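Local coordinates for Non-structural protein 3 (Porcine deltacoronavirus, PDB 6LN0) that combines a macro domain with a papain-like peptidase that probably cleaves the viral polyprotein, at residues H240-S245 against M251-K256; N259-A264 against A301-R306; G311-V316 against P390-A395. One frame throughout, in Å; residues are numbered along the deposited sequence.

Overall arrangement
The three contacts run in series along the chain, each closing before the next opens. Interactions 1 and 2 and residues 311-316 of interaction 3 fall in the papain-like peptidase region; strand 391-395 probably belongs to the same catalytic domain. Interaction 1 lies on hairpin 244-253, interaction 2 joins the start of helix 260-270 to the residues that follow helix 293-302, and interaction 3 sets the start of helix 313-322 against strand 391-395. Centres lie about 13 Å apart for interactions 1 and 2, about 10 Å for 2 and 3, and about 17 Å for 1 and 3. Helix 260-270 packs on L253 through V262 and S263, and on I392 through A264, so it lies between hairpin and sheet, consistent with a thumb-and-palm protease architecture.

Interaction 1: H240-S245 against M251-K256; sequences HKWVVS and MHLKQK
V244 and L253, an antiparallel non-hydrogen-bonded pair, form the apolar centre: V244 CG1 meets L253 CD1 at 3.6 Å with the two side chains crossing at a slant. L253 CG stands anti to the backbone N (chi1 180°) and chi2 then turns CD1 inward, where it also touches W242 CB at 3.9 Å. On the other side of V244, CB packs on M251 CG at 4.0 Å; the methionine chain bends at chi2 and chi3, carrying SD back over the S245 backbone. Further along, V243 CG1 lies alongside the aliphatic part of K254, 3.7 Å from K254 CD. The backbone ladder is uneven. H252 N donates to S245 O at 2.7 Å, whereas the return bond from S245 N to H252 O is weak. Next comes K254 N to V243 O at 2.9 Å, and past the strands a side chain takes over: K256, extended beyond CG, reaches K241 O with NZ (2.9 Å) and passes the H240 ring with CE. This β-hairpin rests on helices: L253 packs on helix 260-270, W242 and L253 on helix 293-302, and V244 on Y287 of helix 278-287.

Interaction 2: N259-A264 against A301-R306; sequences NCFVSA and ASTNRR
F261 reaches T303 and R305 from a helical turn whose carbonyl C260 O is gripped twice, by A264 N at 2.8 Å and by S263 OG at 3.0 Å. The side-chain donor comes in steeply, with a C=O...OG angle of 105°. One residue earlier, at the N-cap position, N259 O accepts from V262 N and S263 N. F261 CG sits between its backbone N and carbonyl carbon (chi1 80°), which sends the ring across to the other segment. V262 CG2 lies over the ring centre, 3.4 Å above the ring plane. The far rim does the touching: T303 OG1 lies near the ring plane at the edge, 4.1 Å from F261 CE2, and R305 CG approaches obliquely, 4.0 Å from F261 CZ. R305 thus meets the ring with its aliphatic part. Its guanidinium plane is turned 79° from the phenyl and its NH2 bonds to Q315 OE1, while T303 OG1 bonds to I299 O. This buried contact links the start of helix 260-270 to the residues that follow helix 293-302, whose Y300 stacks edge-to-face on F261. C260 lies beside H398 and C399 of strand 398-402, probably the Cys-His arrangement of papain-like peptidases, and C399 also touches F261.

Interaction 3: G311-V316 against P390-A395; sequences GCPQQV and PAIKFA
I392 is the first residue of strand 391-395 to touch the helix start, and it does so with one branch: CG2, anti to the backbone N, comes to 4.0 Å from P313 CB, the side chains crossing at a slant. The CA atoms of this pair, the nearest across the contact, are still 7.8 Å apart, so side chains rather than backbones bridge the gap. K393 follows with its side chain directed away from the helix, its NZ in a salt bridge with E386. F394 then returns to the same side as I392. Its CG is anti to the backbone N (chi1 -167°), and the ring meets P313 with its edge: P313 CD lies near the ring plane, 3.7 Å from F394 CD2, and P313 CG stands 3.8 Å from that same carbon. The proline and phenylalanine side chains cross at about a right angle, and the outer rim of the ring extends toward G311 O, 4.4 Å from F394 CE2. P313 is thus touched by two residues on the same side of the strand, I392 at its CB and F394 at its CG and CD. It opens helix 313-322, just after C312, whose SG accepts a weak capping bond from Q315 N (3.6 Å). Strand 391-395 runs between strands 398-402 and 416-423; C399 and V418 of these also touch P313, while I392 packs against A264 and L268 of helix 260-270.

Interaction 1: H240-S245 against M251-K256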
loop_
_atom_site.group_PDB
_atom_site.type_symbol
_atom_site.label_atom_id
_atom_site.label_comp_id
_atom_site.label_asym_id
_atom_site.label_seq_id
_atom_site.Cartn_x
_atom_site.Cartn_y
_atom_site.Cartn_z
ATOM N N HIS A 240 14.677 14.333 3.053
ATOM C CA HIS A 240 16.055 14.630 3.425
ATOM C C HIS A 240 16.354 16.105 3.225
ATOM O O HIS A 240 15.965 16.703 2.218
ATOM C CB HIS A 240 17.016 13.792 2.592
ATOM C CG HIS A 240 18.205 13.310 3.351
ATOM N ND1 HIS A 240 19.483 13.773 3.103
ATOM C CD2 HIS A 240 18.318 12.403 4.352
ATOM C CE1 HIS A 240 20.333 13.163 3.910
ATOM N NE2 HIS A 240 19.653 12.329 4.678
ATOM N N LYS A 241 17.039 16.700 4.191
ATOM C CA LYS A 241 17.491 18.085 4.052
ATOM C C LYS A 241 18.883 18.097 3.428
ATOM O O LYS A 241 19.775 17.369 3.872
ATOM C CB LYS A 241 17.481 18.808 5.407
ATOM C CG LYS A 241 16.115 18.730 6.147
ATOM C CD LYS A 241 15.891 19.908 7.126
ATOM C CE LYS A 241 14.729 19.652 8.111
ATOM N NZ LYS A 241 13.462 20.410 7.797
ATOM N N TRP A 242 19.055 18.887 2.373
ATOM C CA TRP A 242 20.352 19.067 1.733
ATOM C C TRP A 242 20.697 20.544 1.677
ATOM O O TRP A 242 19.835 21.413 1.825
ATOM C CB TRP A 242 20.390 18.548 0.295
ATOM C CG TRP A 242 19.865 17.181 0.043
ATOM C CD1 TRP A 242 18.634 16.865 -0.453
ATOM C CD2 TRP A 242 20.565 15.937 0.208
ATOM N NE1 TRP A 242 18.520 15.506 -0.588
ATOM C CE2 TRP A 242 19.688 14.912 -0.188
ATOM C CE3 TRP A 242 21.837 15.591 0.659
ATOM C CZ2 TRP A 242 20.042 13.566 -0.143
ATOM C CZ3 TRP A 242 22.185 14.252 0.706
ATOM C CH2 TRP A 242 21.294 13.257 0.305
ATOM N N VAL A 243 21.969 20.826 1.402
ATOM C CA VAL A 243 22.427 22.184 1.137
ATOM C C VAL A 243 23.001 22.234 -0.276
ATOM O O VAL A 243 23.861 21.418 -0.637
ATOM C CB VAL A 243 23.461 22.633 2.189
ATOM C CG1 VAL A 243 24.395 23.724 1.634
ATOM C CG2 VAL A 243 22.751 23.074 3.489
ATOM N N VAL A 244 22.508 23.174 -1.083
ATOM C CA VAL A 244 23.090 23.442 -2.391
ATOM C C VAL A 244 23.642 24.863 -2.394
ATOM O O VAL A 244 23.246 25.712 -1.591
ATOM C CB VAL A 244 22.096 23.239 -3.553
ATOM C CG1 VAL A 244 22.034 21.771 -3.928
ATOM C CG2 VAL A 244 20.730 23.787 -3.185
ATOM N N SER A 245 24.534 25.125 -3.348
ATOM C CA SER A 245 25.487 26.227 -3.226
ATOM C C SER A 245 26.042 26.567 -4.602
ATOM O O SER A 245 26.597 25.683 -5.260
ATOM C CB SER A 245 26.612 25.811 -2.275
ATOM O OG SER A 245 27.570 26.826 -2.147
ATOM N N MET A 251 25.511 25.182 -9.620
ATOM C CA MET A 251 24.887 24.920 -8.319
ATOM C C MET A 251 25.333 23.541 -7.830
ATOM O O MET A 251 25.027 22.524 -8.455
ATOM C CB MET A 251 23.368 25.029 -8.427
ATOM C CG MET A 251 22.642 24.931 -7.086
ATOM S SD MET A 251 22.761 26.409 -6.039
ATOM C CE MET A 251 21.520 27.462 -6.772
ATOM N N HIS A 252 26.089 23.509 -6.738
ATOM C CA HIS A 252 26.737 22.305 -6.238
ATOM C C HIS A 252 25.962 21.725 -5.066
ATOM O O HIS A 252 25.373 22.451 -4.264
ATOM C CB HIS A 252 28.170 22.604 -5.781
ATOM C CG HIS A 252 28.847 21.452 -5.097
ATOM N ND1 HIS A 252 29.276 20.331 -5.776
ATOM C CD2 HIS A 252 29.179 21.250 -3.800
ATOM C CE1 HIS A 252 29.834 19.484 -4.928
ATOM N NE2 HIS A 252 29.784 20.015 -3.720
ATOM N N LEU A 253 26.010 20.409 -4.940
ATOM C CA LEU A 253 25.311 19.722 -3.867
ATOM C C LEU A 253 26.338 19.401 -2.794
ATOM O O LEU A 253 27.150 18.488 -2.970
ATOM C CB LEU A 253 24.612 18.463 -4.374
ATOM C CG LEU A 253 23.845 17.641 -3.336
ATOM C CD1 LEU A 253 22.510 18.279 -2.997
ATOM C CD2 LEU A 253 23.636 16.231 -3.822
ATOM N N LYS A 254 26.271 20.143 -1.680
ATOM C CA LYS A 254 27.244 20.036 -0.592
ATOM C C LYS A 254 27.422 18.588 -0.154
ATOM O O LYS A 254 26.451 17.841 -0.011
ATOM C CB LYS A 254 26.800 20.905 0.599
ATOM C CG LYS A 254 27.743 20.877 1.817
ATOM C CD LYS A 254 27.480 22.036 2.810
ATOM C CE LYS A 254 28.085 23.370 2.340
ATOM N NZ LYS A 254 28.166 24.433 3.401
ATOM N N GLN A 255 28.680 18.194 0.040
ATOM C CA GLN A 255 29.003 16.812 0.376
ATOM C C GLN A 255 28.332 16.407 1.691
ATOM O O GLN A 255 28.327 17.162 2.669
ATOM C CB GLN A 255 30.528 16.650 0.455
ATOM C CG GLN A 255 31.042 15.379 1.121
ATOM C CD GLN A 255 30.642 14.110 0.386
ATOM O OE1 GLN A 255 30.960 13.933 -0.794
ATOM N NE2 GLN A 255 29.941 13.205 1.091
ATOM N N LYS A 256 27.745 15.209 1.702
ATOM C CA LYS A 256 26.958 14.738 2.837
ATOM C C LYS A 256 26.435 13.332 2.592
ATOM O O LYS A 256 25.909 13.048 1.510
ATOM C CB LYS A 256 25.774 15.668 3.101
ATOM C CG LYS A 256 24.811 15.167 4.163
ATOM C CD LYS A 256 24.023 16.320 4.734
ATOM C CE LYS A 256 22.661 15.874 5.199
ATOM N NZ LYS A 256 21.875 17.010 5.776
#

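Interaction 2: N259-A264 against A301-R306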
loop_
_atom_site.group_PDB
_atom_site.type_symbol
_atom_site.label_atom_id
_atom_site.label_comp_id
_atom_site.label_asym_id
_atom_site.label_seq_id
_atom_site.Cartn_x
_atom_site.Cartn_y
_atom_site.Cartn_z
ATOM N N ASN A 259 26.805 11.315 -0.675
ATOM C CA ASN A 259 26.103 11.748 -1.870
ATOM C C ASN A 259 27.046 12.244 -2.989
ATOM O O ASN A 259 26.577 12.964 -3.879
ATOM C CB ASN A 259 25.096 12.845 -1.507
ATOM C CG ASN A 259 25.770 14.131 -1.069
ATOM O OD1 ASN A 259 26.977 14.148 -0.819
ATOM N ND2 ASN A 259 25.001 15.217 -0.985
ATOM N N CYS A 260 28.346 11.921 -2.965
ATOM C CA CYS A 260 29.240 12.542 -3.946
ATOM C C CYS A 260 28.977 12.007 -5.343
ATOM O O CYS A 260 29.069 12.763 -6.320
ATOM C CB CYS A 260 30.714 12.357 -3.537
ATOM S SG CYS A 260 31.255 10.650 -3.273
ATOM N N PHE A 261 28.604 10.729 -5.445
ATOM C CA PHE A 261 28.172 10.175 -6.725
ATOM C C PHE A 261 27.021 10.958 -7.345
ATOM O O PHE A 261 26.866 10.938 -8.571
ATOM C CB PHE A 261 27.789 8.693 -6.583
ATOM C CG PHE A 261 26.406 8.444 -6.019
ATOM C CD1 PHE A 261 26.132 8.648 -4.678
ATOM C CD2 PHE A 261 25.398 7.957 -6.832
ATOM C CE1 PHE A 261 24.846 8.386 -4.168
ATOM C CE2 PHE A 261 24.127 7.695 -6.341
ATOM C CZ PHE A 261 23.852 7.914 -5.003
ATOM N N VAL A 262 26.244 11.683 -6.548
ATOM C CA VAL A 262 25.157 12.472 -7.109
ATOM C C VAL A 262 25.663 13.830 -7.567
ATOM O O VAL A 262 25.437 14.237 -8.713
ATOM C CB VAL A 262 24.008 12.617 -6.090
ATOM C CG1 VAL A 262 22.967 13.566 -6.610
ATOM C CG2 VAL A 262 23.411 11.271 -5.785
ATOM N N SER A 263 26.348 14.553 -6.676
ATOM C CA SER A 263 26.931 15.845 -7.044
ATOM C C SER A 263 27.854 15.725 -8.253
ATOM O O SER A 263 27.834 16.584 -9.135
ATOM C CB SER A 263 27.691 16.455 -5.858
ATOM O OG SER A 263 28.535 15.489 -5.246
ATOM N N ALA A 264 28.668 14.680 -8.323
ATOM C CA ALA A 264 29.550 14.560 -9.483
ATOM C C ALA A 264 28.736 14.383 -10.773
ATOM O O ALA A 264 29.043 14.989 -11.812
ATOM C CB ALA A 264 30.533 13.408 -9.285
ATOM N N ALA A 301 16.172 7.197 -6.154
ATOM C CA ALA A 301 15.189 6.150 -6.453
ATOM C C ALA A 301 15.413 5.545 -7.838
ATOM O O ALA A 301 15.190 4.347 -8.042
ATOM C CB ALA A 301 13.764 6.703 -6.350
ATOM N N SER A 302 15.835 6.359 -8.808
ATOM C CA SER A 302 16.090 5.826 -10.144
ATOM C C SER A 302 17.301 4.891 -10.170
ATOM O O SER A 302 17.336 3.965 -10.989
ATOM C CB SER A 302 16.293 6.966 -11.145
ATOM O OG SER A 302 15.150 7.802 -11.204
ATOM N N THR A 303 18.302 5.113 -9.309
ATOM C CA THR A 303 19.498 4.275 -9.298
ATOM C C THR A 303 19.499 3.283 -8.141
ATOM O O THR A 303 20.504 2.606 -7.920
ATOM C CB THR A 303 20.783 5.135 -9.285
ATOM O OG1 THR A 303 20.840 5.956 -8.119
ATOM C CG2 THR A 303 20.825 6.055 -10.467
ATOM N N ASN A 304 18.386 3.164 -7.411
ATOM C CA ASN A 304 18.211 2.122 -6.402
ATOM C C ASN A 304 19.263 2.240 -5.299
ATOM O O ASN A 304 19.930 1.277 -4.929
ATOM C CB ASN A 304 18.227 0.732 -7.037
ATOM C CG ASN A 304 17.107 0.543 -8.021
ATOM O OD1 ASN A 304 15.946 0.594 -7.650
ATOM N ND2 ASN A 304 17.443 0.336 -9.281
ATOM N N ARG A 305 19.400 3.440 -4.764
ATOM C CA ARG A 305 20.277 3.683 -3.637
ATOM C C ARG A 305 19.457 4.226 -2.484
ATOM O O ARG A 305 18.350 4.732 -2.671
ATOM C CB ARG A 305 21.382 4.690 -3.984
ATOM C CG ARG A 305 22.151 4.333 -5.214
ATOM C CD ARG A 305 22.959 3.080 -4.983
ATOM N NE ARG A 305 23.796 2.820 -6.142
ATOM C CZ ARG A 305 24.588 1.763 -6.264
ATOM N NH1 ARG A 305 24.637 0.865 -5.284
ATOM N NH2 ARG A 305 25.329 1.609 -7.361
ATOM N N ARG A 306 20.029 4.151 -1.293
ATOM C CA ARG A 306 19.474 4.831 -0.139
ATOM C C ARG A 306 20.473 5.863 0.360
ATOM O O ARG A 306 21.687 5.672 0.277
ATOM C CB ARG A 306 19.120 3.843 0.969
ATOM C CG ARG A 306 18.329 2.630 0.480
ATOM C CD ARG A 306 17.049 3.040 -0.264
ATOM N NE ARG A 306 16.152 3.861 0.558
ATOM C CZ ARG A 306 15.210 3.378 1.372
ATOM N NH1 ARG A 306 15.026 2.067 1.483
ATOM N NH2 ARG A 306 14.450 4.213 2.071
#

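Interaction 3: G311-V316 against P390-A395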
loop_
_atom_site.group_PDB
_atom_site.type_symbol
_atom_site.label_atom_id
_atom_site.label_comp_id
_atom_site.label_asym_id
_atom_site.label_seq_id
_atom_site.Cartn_x
_atom_site.Cartn_y
_atom_site.Cartn_z
ATOM N N GLY A 311 26.939 5.319 -4.267
ATOM C CA GLY A 311 26.604 4.761 -5.570
ATOM C C GLY A 311 27.565 5.116 -6.696
ATOM O O GLY A 311 28.658 5.645 -6.460
ATOM N N CYS A 312 27.147 4.820 -7.932
ATOM C CA CYS A 312 28.009 4.886 -9.103
ATOM C C CYS A 312 27.776 6.183 -9.861
ATOM O O CYS A 312 26.650 6.421 -10.322
ATOM C CB CYS A 312 27.737 3.710 -10.022
ATOM S SG CYS A 312 28.680 3.823 -11.531
ATOM N N PRO A 313 28.792 7.029 -10.065
ATOM C CA PRO A 313 28.537 8.274 -10.798
ATOM C C PRO A 313 28.195 8.049 -12.262
ATOM O O PRO A 313 27.485 8.881 -12.831
ATOM C CB PRO A 313 29.847 9.064 -10.621
ATOM C CG PRO A 313 30.870 8.044 -10.394
ATOM C CD PRO A 313 30.201 6.916 -9.652
ATOM N N GLN A 314 28.675 6.963 -12.889
ATOM C CA GLN A 314 28.262 6.650 -14.263
ATOM C C GLN A 314 26.759 6.430 -14.342
ATOM O O GLN A 314 26.109 6.872 -15.297
ATOM C CB GLN A 314 28.978 5.400 -14.793
ATOM C CG GLN A 314 30.460 5.475 -14.850
ATOM C CD GLN A 314 31.086 4.202 -15.397
ATOM O OE1 GLN A 314 30.449 3.144 -15.421
ATOM N NE2 GLN A 314 32.351 4.299 -15.848
ATOM N N GLN A 315 26.199 5.719 -13.352
ATOM C CA GLN A 315 24.751 5.553 -13.236
ATOM C C GLN A 315 24.034 6.899 -13.263
ATOM O O GLN A 315 23.044 7.079 -13.976
ATOM C CB GLN A 315 24.416 4.817 -11.939
ATOM C CG GLN A 315 24.132 3.325 -12.060
ATOM C CD GLN A 315 23.529 2.754 -10.764
ATOM O OE1 GLN A 315 24.147 2.816 -9.693
ATOM N NE2 GLN A 315 22.314 2.210 -10.859
ATOM N N VAL A 316 24.532 7.863 -12.492
ATOM C CA VAL A 316 23.852 9.149 -12.395
ATOM C C VAL A 316 23.888 9.874 -13.735
ATOM O O VAL A 316 22.845 10.257 -14.275
ATOM C CB VAL A 316 24.467 9.999 -11.273
ATOM C CG1 VAL A 316 23.831 11.383 -11.248
ATOM C CG2 VAL A 316 24.333 9.273 -9.941
ATOM N N PRO A 390 35.337 18.740 -19.219
ATOM C CA PRO A 390 34.505 18.311 -18.074
ATOM C C PRO A 390 34.486 16.798 -17.925
ATOM O O PRO A 390 34.210 16.066 -18.876
ATOM C CB PRO A 390 33.111 18.849 -18.416
ATOM C CG PRO A 390 33.335 19.925 -19.419
ATOM C CD PRO A 390 34.606 19.600 -20.165
ATOM N N ALA A 391 34.800 16.323 -16.725
ATOM C CA ALA A 391 34.943 14.894 -16.496
ATOM C C ALA A 391 34.512 14.552 -15.074
ATOM O O ALA A 391 34.154 15.423 -14.272
ATOM C CB ALA A 391 36.380 14.430 -16.745
ATOM N N ILE A 392 34.540 13.259 -14.772
ATOM C CA ILE A 392 34.311 12.765 -13.426
ATOM C C ILE A 392 35.457 11.826 -13.083
ATOM O O ILE A 392 35.826 10.962 -13.885
ATOM C CB ILE A 392 32.946 12.053 -13.292
ATOM C CG1 ILE A 392 31.798 13.067 -13.465
ATOM C CG2 ILE A 392 32.853 11.389 -11.959
ATOM C CD1 ILE A 392 30.372 12.485 -13.314
ATOM N N LYS A 393 36.043 12.020 -11.917
ATOM C CA LYS A 393 37.091 11.137 -11.435
ATOM C C LYS A 393 36.599 10.396 -10.196
ATOM O O LYS A 393 35.807 10.921 -9.399
ATOM C CB LYS A 393 38.389 11.908 -11.129
ATOM C CG LYS A 393 39.090 12.524 -12.350
ATOM C CD LYS A 393 40.599 12.527 -12.185
ATOM C CE LYS A 393 41.214 13.891 -12.519
ATOM N NZ LYS A 393 42.556 14.096 -11.853
ATOM N N PHE A 394 37.086 9.164 -10.059
ATOM C CA PHE A 394 36.681 8.245 -9.006
ATOM C C PHE A 394 37.942 7.608 -8.443
ATOM O O PHE A 394 38.746 7.053 -9.199
ATOM C CB PHE A 394 35.741 7.181 -9.578
ATOM C CG PHE A 394 35.005 6.360 -8.544
ATOM C CD1 PHE A 394 35.658 5.383 -7.809
ATOM C CD2 PHE A 394 33.638 6.526 -8.356
ATOM C CE1 PHE A 394 34.972 4.612 -6.889
ATOM C CE2 PHE A 394 32.944 5.759 -7.424
ATOM C CZ PHE A 394 33.613 4.804 -6.695
ATOM N N ALA A 395 38.123 7.697 -7.127
ATOM C CA ALA A 395 39.226 7.013 -6.468
ATOM C C ALA A 395 38.945 6.981 -4.979
ATOM O O ALA A 395 38.407 7.943 -4.426
ATOM C CB ALA A 395 40.570 7.702 -6.734
#